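Local coordinates for uncharacterized protein PH0987 (Pyrococcus horikoshii, PDB 2PHC) that probably acts as an ATP-binding hydrolase of the carboxyltransferase subdomain C and D family, although its precise function is uncharacterized, at residues A[42-47]-A[53-58]. Residues are numbered along the deposited sequence; the frame is centred on the assembly and turned at random.
Sequences LVELVP and LVIYDP
The flat carbonyl group of Ile55 receives two N-H groups from one face of its plane. Val43 N makes the shorter bond, 2.8 Å from Ile55 O. Glu44 N stands 3.3 Å from the same oxygen, above the carbonyl plane and off the lone-pair direction. Beyond this shared acceptor the pairing becomes regular, with Ile55 N returning a bond to Glu44 O (3.1 Å) and Val46 and Leu53 exchanging two more. The side chain of Ile55 spans the irregularity: its CG2 meets Val43 CG1 at 3.8 Å, while CG1, turned beside the backbone N (chi1 -66°), lays CD1 alongside Glu44 CB, also at 3.8 Å. Replacing Ile55 by an alanine removes CG2 and CD1, which would probably take the apolar contact from Val43 CG1, thin the one beside Glu44 CB and open a gap beside the bulge. On the opposite face Leu45 lies side by side with Val54 and sets CD2 against both of its methyls, 3.7 Å from Val54 CG2, and Leu42 CD1 reaches Val54 CG1 crosswise; helices 21-37 and 63-82 cover this side through Leu45 and Val54 respectively. Two residues set against one define a classic beta bulge, here in an antiparallel beta hairpin whose strand 42-48 ends a four-stranded sheet.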
loop_
_atom_site.group_PDB
_atom_site.type_symbol
_atom_site.label_atom_id
_atom_site.label_comp_id
_atom_site.label_asym_id
_atom_site.label_seq_id
_atom_site.Cartn_x
_atom_site.Cartn_y
_atom_site.Cartn_z
ATOM N N LEU A 42 -24.166 18.712 6.644
ATOM C CA LEU A 42 -23.861 17.755 5.506
ATOM C C LEU A 42 -25.037 17.613 4.585
ATOM O O LEU A 42 -26.141 17.213 5.023
ATOM C CB LEU A 42 -23.461 16.295 5.951
ATOM C CG LEU A 42 -22.984 15.393 4.761
ATOM C CD1 LEU A 42 -21.806 16.075 4.029
ATOM C CD2 LEU A 42 -22.579 13.987 5.226
ATOM N N VAL A 43 -24.815 17.857 3.314
ATOM C CA VAL A 43 -25.886 17.487 2.402
ATOM C C VAL A 43 -25.654 16.115 1.622
ATOM O O VAL A 43 -26.415 15.163 1.774
ATOM C CB VAL A 43 -26.295 18.715 1.595
ATOM C CG1 VAL A 43 -27.150 18.355 0.344
ATOM C CG2 VAL A 43 -26.989 19.751 2.556
ATOM N N GLU A 44 -24.538 16.028 0.892
ATOM C CA GLU A 44 -24.288 14.924 0.049
ATOM C C GLU A 44 -22.762 14.649 0.046
ATOM O O GLU A 44 -21.954 15.547 0.283
ATOM C CB GLU A 44 -24.785 15.253 -1.370
ATOM C CG GLU A 44 -24.659 14.081 -2.389
ATOM C CD GLU A 44 -25.684 14.099 -3.557
ATOM O OE1 GLU A 44 -26.095 12.955 -3.961
ATOM O OE2 GLU A 44 -26.044 15.204 -4.089
ATOM N N LEU A 45 -22.423 13.392 -0.219
ATOM C CA LEU A 45 -21.039 12.952 -0.431
ATOM C C LEU A 45 -21.066 12.094 -1.720
ATOM O O LEU A 45 -21.831 11.180 -1.820
ATOM C CB LEU A 45 -20.571 12.058 0.776
ATOM C CG LEU A 45 -20.216 12.702 2.118
ATOM C CD1 LEU A 45 -19.803 11.621 3.046
ATOM C CD2 LEU A 45 -19.105 13.758 1.988
ATOM N N VAL A 46 -20.213 12.398 -2.671
ATOM C CA VAL A 46 -20.215 11.693 -3.959
ATOM C C VAL A 46 -18.786 11.280 -4.123
ATOM O O VAL A 46 -17.945 12.108 -4.432
ATOM C CB VAL A 46 -20.680 12.653 -5.170
ATOM C CG1 VAL A 46 -20.968 11.847 -6.439
ATOM C CG2 VAL A 46 -21.939 13.566 -4.778
ATOM N N PRO A 47 -18.463 10.037 -3.782
ATOM C CA PRO A 47 -17.106 9.535 -4.041
ATOM C C PRO A 47 -16.872 9.434 -5.540
ATOM O O PRO A 47 -17.804 9.119 -6.226
ATOM C CB PRO A 47 -17.117 8.146 -3.361
ATOM C CG PRO A 47 -18.590 7.705 -3.355
ATOM C CD PRO A 47 -19.303 9.032 -3.081
ATOM N N LEU A 53 -16.583 14.461 -3.487
ATOM C CA LEU A 53 -17.350 15.661 -3.509
ATOM C C LEU A 53 -18.182 15.818 -2.272
ATOM O O LEU A 53 -18.823 14.923 -1.849
ATOM C CB LEU A 53 -18.159 15.770 -4.777
ATOM C CG LEU A 53 -18.874 17.087 -5.021
ATOM C CD1 LEU A 53 -17.967 18.178 -5.276
ATOM C CD2 LEU A 53 -19.876 16.956 -6.060
ATOM N N VAL A 54 -18.079 16.970 -1.666
ATOM C CA VAL A 54 -18.739 17.266 -0.458
ATOM C C VAL A 54 -19.585 18.526 -0.623
ATOM O O VAL A 54 -19.133 19.577 -1.039
ATOM C CB VAL A 54 -17.759 17.467 0.755
ATOM C CG1 VAL A 54 -18.557 17.455 2.084
ATOM C CG2 VAL A 54 -16.765 16.336 0.772
ATOM N N ILE A 55 -20.825 18.362 -0.249
ATOM C CA ILE A 55 -21.785 19.418 -0.380
ATOM C C ILE A 55 -22.543 19.668 0.897
ATOM O O ILE A 55 -22.800 18.717 1.646
ATOM C CB ILE A 55 -22.907 18.901 -1.388
ATOM C CG1 ILE A 55 -22.321 18.698 -2.795
ATOM C CG2 ILE A 55 -24.122 19.834 -1.459
ATOM C CD1 ILE A 55 -23.184 17.854 -3.645
ATOM N N TYR A 56 -22.693 20.949 1.176
ATOM C CA TYR A 56 -23.023 21.504 2.457
ATOM C C TYR A 56 -24.193 22.437 2.370
ATOM O O TYR A 56 -24.479 22.973 1.342
ATOM C CB TYR A 56 -21.837 22.197 3.135
ATOM C CG TYR A 56 -21.308 23.507 2.583
ATOM C CD1 TYR A 56 -20.236 23.543 1.745
ATOM C CD2 TYR A 56 -21.820 24.710 2.984
ATOM C CE1 TYR A 56 -19.752 24.680 1.288
ATOM C CE2 TYR A 56 -21.308 25.875 2.515
ATOM C CZ TYR A 56 -20.279 25.842 1.667
ATOM O OH TYR A 56 -19.762 26.980 1.191
ATOM N N ASP A 57 -24.876 22.612 3.480
ATOM C CA ASP A 57 -25.998 23.527 3.500
ATOM C C ASP A 57 -25.500 24.888 3.973
ATOM O O ASP A 57 -25.176 25.026 5.133
ATOM C CB ASP A 57 -27.054 23.020 4.445
ATOM C CG ASP A 57 -28.211 24.012 4.590
ATOM O OD1 ASP A 57 -29.257 23.612 5.129
ATOM O OD2 ASP A 57 -28.063 25.175 4.149
ATOM N N PRO A 58 -25.437 25.886 3.076
ATOM C CA PRO A 58 -24.777 27.166 3.355
ATOM C C PRO A 58 -25.441 28.029 4.458
ATOM O O PRO A 58 -24.937 29.133 4.766
ATOM C CB PRO A 58 -24.868 27.923 2.012
ATOM C CG PRO A 58 -25.385 26.968 1.042
ATOM C CD PRO A 58 -26.073 25.877 1.748
#